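Local coordinates for isochorismatase family protein (Enterococcus faecalis, PDB 2A67), which is of unknown specific function but probably acts as a hydrolase of the isochorismatase type, at residues N4-L9 against Q99-L104; I10-G15 against Q65-L70; I47-H52 against D76-K81. One frame throughout, in Å; residues are numbered along the deposited sequence.

The three contacts illustrate how a parallel alpha/beta sheet carries its loops beyond the strand ends. Interactions 1 and 3, with centres about 13 Å apart, share the sheet in the order 77-81, 47-52, 5-10, 103-109: each pairs two neighbouring strands, and the strands 5-10 and 47-52 join them directly. Interaction 2 lies in the loops that follow strands 5-10 and 47-52, its centre about 11 Å from that of interaction 3 and about 20 Å from that of interaction 1. Along the chain, interaction 1 closes a long loop that contains the other two, whose segments alternate. Interactions 2 and 3 meet where Asp-11 N bonds Val-50 O and Gln-13 OE1 accepts from His-52 N, at strand ends where the family's active site probably lies.

Interaction 1. Residues N4-L9 against Q99-L104; sequences NRALLL and QAVQTL
Ala-6 lays its methyl group over the branched end of Val-101, with CB of Ala-6 3.8 Å from CG1 of Val-101, and Leu-104 CD2 is a looser neighbour of the same methyl, at 4.2 Å from Ala-6 CB. This is where strands 5-10 and 103-109 begin to pair in the parallel sheet of the isochorismatase-type alpha/beta fold. Val-101 holds CG1 anti to its own N (chi1 169°), the orientation that presents this methyl to Ala-6. The other face of the sheet carries Arg-5 and Thr-103: CG of Arg-5 passes CG2 of Thr-103 at 3.9 Å, and the extended arginine goes on to a hydrogen bond from NE to Tyr-40 OH and a salt bridge from NH2 to Glu-105. A straight bond of 2.9 Å from Ala-6 N to Thr-103 O sets the register.

Ahead of the strand, the chain leaving helix 92-98 through the Schellman motif at Ala-100 is caught by Asn-4, whose ND2 donates to Ala-100 O at 2.8 Å. The carbonyl of Asn-4 is gripped twice by backbone: Thr-103 N lies in the carbonyl plane, 3.1 Å from Asn-4 O, whereas Gln-102 N approaches the same oxygen from above that plane. A water beside Thr-103 OG1 also donates to Asn-4 O, at 3.1 Å.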
# COMPACT_ATOMS: atom_id res chain seq x y z
N ASN D 4 23.62 -3.77 7.36
CA ASN D 4 22.83 -3.42 6.15
C ASN D 4 21.39 -3.12 6.53
O ASN D 4 20.45 -3.56 5.89
CB ASN D 4 22.93 -4.56 5.11
CG ASN D 4 24.39 -4.95 4.79
OD1 ASN D 4 24.84 -6.04 5.13
ND2 ASN D 4 25.11 -4.07 4.14
N ARG D 5 21.24 -2.38 7.60
CA ARG D 5 19.92 -2.18 8.23
C ARG D 5 19.78 -0.72 8.64
O ARG D 5 20.73 -0.18 9.23
CB ARG D 5 19.76 -3.10 9.48
CG ARG D 5 18.34 -3.02 10.13
CD ARG D 5 18.27 -4.14 11.20
NE ARG D 5 17.29 -3.86 12.26
CZ ARG D 5 16.85 -4.73 13.15
NH1 ARG D 5 17.28 -6.01 13.11
NH2 ARG D 5 15.96 -4.34 14.07
N ALA D 6 18.63 -0.09 8.29
CA ALA D 6 18.34 1.28 8.65
C ALA D 6 17.02 1.36 9.38
O ALA D 6 16.12 0.54 9.16
CB ALA D 6 18.25 2.19 7.38
N LEU D 7 16.93 2.36 10.23
CA LEU D 7 15.70 2.76 10.87
C LEU D 7 15.10 3.92 10.03
O LEU D 7 15.74 4.97 9.83
CB LEU D 7 16.02 3.27 12.26
CG LEU D 7 14.89 3.58 13.24
CD1 LEU D 7 14.03 2.31 13.54
CD2 LEU D 7 15.48 4.14 14.52
N LEU D 8 13.87 3.71 9.54
CA LEU D 8 13.22 4.65 8.68
C LEU D 8 12.02 5.26 9.42
O LEU D 8 11.03 4.56 9.69
CB LEU D 8 12.81 3.96 7.37
CG LEU D 8 12.16 4.87 6.28
CD1 LEU D 8 13.22 5.89 5.80
CD2 LEU D 8 11.66 3.99 5.13
N LEU D 9 12.12 6.56 9.74
CA LEU D 9 11.18 7.21 10.67
C LEU D 9 10.37 8.26 9.92
O LEU D 9 10.92 9.29 9.54
CB LEU D 9 11.94 7.85 11.85
CG LEU D 9 12.82 6.87 12.70
CD1 LEU D 9 13.53 7.64 13.76
CD2 LEU D 9 11.96 5.77 13.30
N GLN D 99 24.10 3.57 0.97
CA GLN D 99 24.38 3.06 2.30
C GLN D 99 24.39 1.53 2.42
O GLN D 99 24.61 1.02 3.51
CB GLN D 99 23.41 3.65 3.33
CG GLN D 99 23.51 5.18 3.52
CD GLN D 99 24.90 5.64 3.91
OE1 GLN D 99 25.47 6.53 3.28
NE2 GLN D 99 25.44 5.05 4.95
N ALA D 100 24.14 0.82 1.32
CA ALA D 100 24.16 -0.67 1.28
C ALA D 100 23.08 -1.30 2.19
O ALA D 100 23.30 -2.35 2.82
CB ALA D 100 25.57 -1.22 1.64
N VAL D 101 21.91 -0.63 2.26
CA VAL D 101 20.85 -1.02 3.18
C VAL D 101 19.92 -1.94 2.44
O VAL D 101 19.44 -1.61 1.35
CB VAL D 101 20.09 0.20 3.77
CG1 VAL D 101 18.80 -0.22 4.54
CG2 VAL D 101 21.04 1.04 4.69
N GLN D 102 19.67 -3.11 3.03
CA GLN D 102 18.72 -4.04 2.47
C GLN D 102 17.51 -4.20 3.41
O GLN D 102 16.46 -4.66 3.00
CB GLN D 102 19.46 -5.39 2.18
CG GLN D 102 18.59 -6.67 2.06
CD GLN D 102 17.56 -6.61 0.91
OE1 GLN D 102 16.51 -7.30 0.96
NE2 GLN D 102 17.86 -5.78 -0.12
N THR D 103 17.64 -3.77 4.66
CA THR D 103 16.64 -4.06 5.69
C THR D 103 16.21 -2.76 6.27
O THR D 103 17.07 -1.94 6.62
CB THR D 103 17.23 -5.02 6.83
OG1 THR D 103 17.55 -6.25 6.22
CG2 THR D 103 16.20 -5.38 7.81
N LEU D 104 14.89 -2.56 6.38
CA LEU D 104 14.35 -1.30 6.85
C LEU D 104 13.48 -1.62 8.03
O LEU D 104 12.56 -2.43 7.90
CB LEU D 104 13.40 -0.68 5.76
CG LEU D 104 14.11 -0.29 4.47
CD1 LEU D 104 13.09 0.18 3.40
CD2 LEU D 104 15.17 0.82 4.83
O HOH W 1 20.01 -6.62 5.97

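Interaction 2. Residues I10-G15 against Q65-L70; sequences IDFQKG and QLFEKL
Phe-67 sets one face of its ring over the peptide that joins Gln-13 to Lys-14, off-centre toward the rim, while its CZ comes to 3.2 Å from Gln-13 O. An apolar touch lies beside it: CB of Phe-12 packs against Leu-70 CD1 at 3.4 Å, these two side chains crossing at about a right angle, and CE2 of Phe-67 sits near the edge of the Phe-12 ring. Lys-14 and Gln-65, both partly exposed, run alongside each other. Their ends meet where Lys-14 NZ donates to Gln-65 OE1 over 2.7 Å, coming from well above the amide carbonyl plane; the same NZ is also bonded to Asp-62 O.

Two backbone bonds frame these groups, Phe-67 N to Phe-12 O at 3.0 Å and Lys-14 N to Gln-65 O at 2.9 Å, and form a lone beta bridge of Gln-13 with Leu-66. Tight turns shape both partners: Phe-12 centres an inverse gamma turn, and a type I turn from Phe-67 to Leu-70 brings Leu-70 back to Phe-12. Farther out, the Gln-13 amide donates to Trp-64 O and accepts from His-52 N, tying the loop to the end of a strand. Phe-12 and Leu-70 both reach Val-33 of helix 26-42, Leu-66 packs on Phe-49 and Gln-51 of strand 47-52, and the Asp-11 side chain touches Cys-114 of helix 111-125.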
# COMPACT_ATOMS: atom_id res chain seq x y z
N ILE D 10 9.09 7.98 9.71
CA ILE D 10 8.30 8.67 8.70
C ILE D 10 7.41 9.77 9.30
O ILE D 10 6.52 9.54 10.14
CB ILE D 10 7.47 7.68 7.83
CG1 ILE D 10 8.37 6.66 7.12
CG2 ILE D 10 6.54 8.50 6.81
CD1 ILE D 10 7.60 5.44 6.65
N ASP D 11 7.68 10.99 8.85
CA ASP D 11 6.79 12.16 9.07
C ASP D 11 6.46 12.43 10.52
O ASP D 11 5.32 12.78 10.84
CB ASP D 11 5.46 12.03 8.29
CG ASP D 11 5.63 12.06 6.77
OD1 ASP D 11 6.73 12.25 6.24
OD2 ASP D 11 4.62 11.89 6.06
N PHE D 12 7.44 12.29 11.40
CA PHE D 12 7.30 12.66 12.79
C PHE D 12 7.52 14.16 12.98
O PHE D 12 8.49 14.59 13.62
CB PHE D 12 8.32 11.92 13.65
CG PHE D 12 7.94 10.51 13.96
CD1 PHE D 12 6.71 10.22 14.58
CD2 PHE D 12 8.82 9.47 13.69
CE1 PHE D 12 6.39 8.88 14.92
CE2 PHE D 12 8.50 8.12 14.02
CZ PHE D 12 7.30 7.84 14.63
N GLN D 13 6.58 14.95 12.45
CA GLN D 13 6.67 16.41 12.40
C GLN D 13 5.55 17.11 13.21
O GLN D 13 4.40 16.63 13.25
CB GLN D 13 6.62 16.86 10.93
CG GLN D 13 7.69 16.15 10.00
CD GLN D 13 7.32 16.30 8.56
OE1 GLN D 13 6.77 15.40 7.96
NE2 GLN D 13 7.61 17.46 7.99
N LYS D 14 5.90 18.23 13.84
CA LYS D 14 5.02 18.95 14.78
C LYS D 14 3.61 19.19 14.20
O LYS D 14 2.61 18.91 14.87
CB LYS D 14 5.65 20.27 15.20
CG LYS D 14 7.07 20.13 15.72
CD LYS D 14 7.57 21.50 16.18
CE LYS D 14 9.04 21.70 15.93
NZ LYS D 14 9.25 23.18 15.60
N GLY D 15 3.55 19.62 12.95
CA GLY D 15 2.28 20.02 12.34
C GLY D 15 1.36 18.94 11.81
O GLY D 15 0.46 19.25 11.04
N GLN D 65 9.11 20.92 11.13
CA GLN D 65 10.23 20.35 11.88
C GLN D 65 9.73 19.12 12.63
O GLN D 65 8.53 19.00 12.89
CB GLN D 65 10.83 21.36 12.87
CG GLN D 65 11.44 22.68 12.30
CD GLN D 65 12.01 23.51 13.42
OE1 GLN D 65 11.24 24.16 14.12
NE2 GLN D 65 13.35 23.49 13.62
N LEU D 66 10.70 18.25 12.99
CA LEU D 66 10.49 17.04 13.77
C LEU D 66 10.13 17.39 15.19
O LEU D 66 10.60 18.40 15.75
CB LEU D 66 11.76 16.14 13.76
CG LEU D 66 12.33 15.68 12.40
CD1 LEU D 66 13.69 15.00 12.49
CD2 LEU D 66 11.35 14.80 11.67
N PHE D 67 9.26 16.58 15.78
CA PHE D 67 8.92 16.75 17.19
C PHE D 67 10.20 16.90 17.97
O PHE D 67 11.13 16.11 17.78
CB PHE D 67 8.21 15.50 17.70
CG PHE D 67 6.86 15.31 17.11
CD1 PHE D 67 5.81 16.17 17.43
CD2 PHE D 67 6.62 14.27 16.23
CE1 PHE D 67 4.55 15.99 16.89
CE2 PHE D 67 5.36 14.08 15.68
CZ PHE D 67 4.32 14.95 16.01
N GLU D 68 10.23 17.87 18.87
CA GLU D 68 11.42 18.15 19.68
C GLU D 68 11.89 16.97 20.52
O GLU D 68 13.08 16.86 20.78
CB GLU D 68 11.13 19.29 20.66
CG GLU D 68 10.85 20.58 19.98
CD GLU D 68 12.05 21.49 19.99
OE1 GLU D 68 13.16 21.07 19.57
OE2 GLU D 68 11.86 22.64 20.43
N LYS D 69 10.97 16.13 20.96
CA LYS D 69 11.33 15.00 21.84
C LYS D 69 12.20 13.92 21.17
O LYS D 69 12.85 13.10 21.88
CB LYS D 69 10.07 14.34 22.42
CG LYS D 69 10.26 13.57 23.75
CD LYS D 69 9.27 12.40 23.71
CE LYS D 69 8.69 11.98 25.07
NZ LYS D 69 7.44 11.15 24.84
N LEU D 70 12.20 13.89 19.83
CA LEU D 70 13.01 12.90 19.08
C LEU D 70 14.50 13.21 19.14
O LEU D 70 14.91 14.35 18.93
CB LEU D 70 12.56 12.79 17.62
CG LEU D 70 11.23 12.09 17.31
CD1 LEU D 70 10.86 12.33 15.89
CD2 LEU D 70 11.29 10.56 17.60

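Interaction 3. Residues I47-H52 against D76-K81; sequences IIFVQH and DFFIRK
Asp-76 opens the pairing from just before its strand, its OD2 meeting the edge of the Phe-49 ring at CE1, 3.4 Å away. The carboxylate is held in place by partners beyond the pair, a salt bridge from OD1 to Arg-41 and a bond to OD2 from Gln-73 N. Phe-77 then starts the parallel bonding, its N donating to Ile-47 O and its O accepting from Phe-49 N, both at 2.9 Å; its CB leans on Ile-48 CG1. Phe-78, on the face it shares with Phe-49, lies side by side with that residue. The ring planes are only 14° apart, but the rings are slid so far, with centroids 5.6 Å apart, that they hardly overlap. Ile-79 returns to the face of Ile-48 and Phe-77, where its CG1 packs on Ile-48 CG2 at 3.6 Å; its N donates to Phe-49 O and its O accepts from Gln-51 N. Arg-80 turns its guanidinium to Glu-53, with Phe-59 as a cation-pi partner. Lys-81 takes the crowded first torsion (chi1 77°), and its chain crosses Val-50 tightly, CD of Lys-81 lying 3.4 Å from Val-50 CG1. Its N bonds Gln-51 O, while NZ passes close to the His-52 ring and is bonded to His-83 O.

Strand 77-81 is an outermost strand of the chain's parallel sheet, reached from strand 47-52 through a connection without a helix. At its end Lys-81 makes a salt bridge with Asp-11, near Cys-114, an arrangement consistent with the Asp-Lys-Cys catalytic triad of isochorismatase-like hydrolases.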
# COMPACT_ATOMS: atom_id res chain seq x y z
N ILE D 47 20.12 6.00 10.53
CA ILE D 47 18.81 6.41 10.98
C ILE D 47 18.38 7.50 9.96
O ILE D 47 19.14 8.44 9.69
CB ILE D 47 18.78 7.04 12.39
CG1 ILE D 47 19.36 6.04 13.45
CG2 ILE D 47 17.32 7.64 12.66
CD1 ILE D 47 19.73 6.68 14.77
N ILE D 48 17.21 7.31 9.36
CA ILE D 48 16.73 8.16 8.24
C ILE D 48 15.38 8.72 8.62
O ILE D 48 14.41 7.96 8.81
CB ILE D 48 16.60 7.38 6.95
CG1 ILE D 48 17.91 6.66 6.60
CG2 ILE D 48 16.16 8.31 5.74
CD1 ILE D 48 17.77 5.46 5.63
N PHE D 49 15.29 10.05 8.74
CA PHE D 49 14.03 10.70 9.00
C PHE D 49 13.42 11.16 7.68
O PHE D 49 14.11 11.78 6.85
CB PHE D 49 14.24 11.95 9.87
CG PHE D 49 14.60 11.65 11.28
CD1 PHE D 49 15.94 11.61 11.67
CD2 PHE D 49 13.62 11.42 12.23
CE1 PHE D 49 16.28 11.36 12.96
CE2 PHE D 49 13.98 11.16 13.56
CZ PHE D 49 15.30 11.14 13.90
N VAL D 50 12.15 10.85 7.48
CA VAL D 50 11.41 11.36 6.29
C VAL D 50 10.50 12.51 6.75
O VAL D 50 9.80 12.40 7.76
CB VAL D 50 10.62 10.23 5.56
CG1 VAL D 50 9.85 10.81 4.37
CG2 VAL D 50 11.65 9.10 5.08
N GLN D 51 10.59 13.63 6.06
CA GLN D 51 9.74 14.79 6.35
C GLN D 51 8.97 15.17 5.10
O GLN D 51 9.52 15.32 4.00
CB GLN D 51 10.60 15.96 6.83
CG GLN D 51 11.22 15.71 8.21
CD GLN D 51 12.22 16.76 8.58
OE1 GLN D 51 13.40 16.62 8.30
NE2 GLN D 51 11.75 17.86 9.18
N HIS D 52 7.66 15.29 5.31
CA HIS D 52 6.70 15.65 4.26
C HIS D 52 6.69 17.19 4.16
O HIS D 52 6.96 17.89 5.13
CB HIS D 52 5.32 15.08 4.62
CG HIS D 52 4.36 15.08 3.48
ND1 HIS D 52 3.40 16.06 3.33
CD2 HIS D 52 4.23 14.26 2.41
CE1 HIS D 52 2.69 15.82 2.24
NE2 HIS D 52 3.18 14.74 1.66
N ASP D 76 22.47 11.73 11.34
CA ASP D 76 21.30 11.15 10.69
C ASP D 76 21.11 11.62 9.25
O ASP D 76 21.75 12.57 8.79
CB ASP D 76 20.08 11.45 11.55
CG ASP D 76 20.25 10.99 12.99
OD1 ASP D 76 21.08 10.09 13.25
OD2 ASP D 76 19.54 11.48 13.88
N PHE D 77 20.25 10.91 8.52
CA PHE D 77 19.95 11.20 7.12
C PHE D 77 18.55 11.74 7.10
O PHE D 77 17.75 11.45 8.01
CB PHE D 77 20.05 9.94 6.25
CG PHE D 77 21.46 9.34 6.19
CD1 PHE D 77 22.48 10.00 5.49
CD2 PHE D 77 21.75 8.16 6.86
CE1 PHE D 77 23.81 9.45 5.44
CE2 PHE D 77 23.07 7.61 6.83
CZ PHE D 77 24.10 8.27 6.12
N PHE D 78 18.26 12.59 6.12
CA PHE D 78 16.96 13.27 6.04
C PHE D 78 16.51 13.20 4.60
O PHE D 78 17.28 13.52 3.67
CB PHE D 78 17.10 14.74 6.51
CG PHE D 78 17.50 14.85 7.96
CD1 PHE D 78 16.55 14.83 8.95
CD2 PHE D 78 18.85 14.91 8.33
CE1 PHE D 78 16.92 14.92 10.30
CE2 PHE D 78 19.24 14.98 9.68
CZ PHE D 78 18.26 14.97 10.66
N ILE D 79 15.26 12.77 4.42
CA ILE D 79 14.68 12.70 3.10
C ILE D 79 13.49 13.66 3.03
O ILE D 79 12.65 13.61 3.90
CB ILE D 79 14.17 11.27 2.83
CG1 ILE D 79 15.37 10.29 2.88
CG2 ILE D 79 13.46 11.14 1.46
CD1 ILE D 79 16.23 10.37 1.65
N ARG D 80 13.42 14.47 1.97
CA ARG D 80 12.26 15.33 1.71
C ARG D 80 11.29 14.56 0.82
O ARG D 80 11.70 14.06 -0.22
CB ARG D 80 12.68 16.58 0.87
CG ARG D 80 13.72 17.46 1.56
CD ARG D 80 14.19 18.59 0.69
NE ARG D 80 13.12 19.47 0.22
CZ ARG D 80 13.36 20.52 -0.53
NH1 ARG D 80 14.61 20.76 -0.88
NH2 ARG D 80 12.36 21.32 -0.97
N LYS D 81 10.01 14.52 1.19
CA LYS D 81 8.98 13.95 0.30
C LYS D 81 7.78 14.90 0.18
O LYS D 81 7.51 15.70 1.06
CB LYS D 81 8.53 12.57 0.77
CG LYS D 81 7.57 12.56 1.95
CD LYS D 81 7.20 11.10 2.28
CE LYS D 81 6.31 10.97 3.46
NZ LYS D 81 4.93 11.47 3.13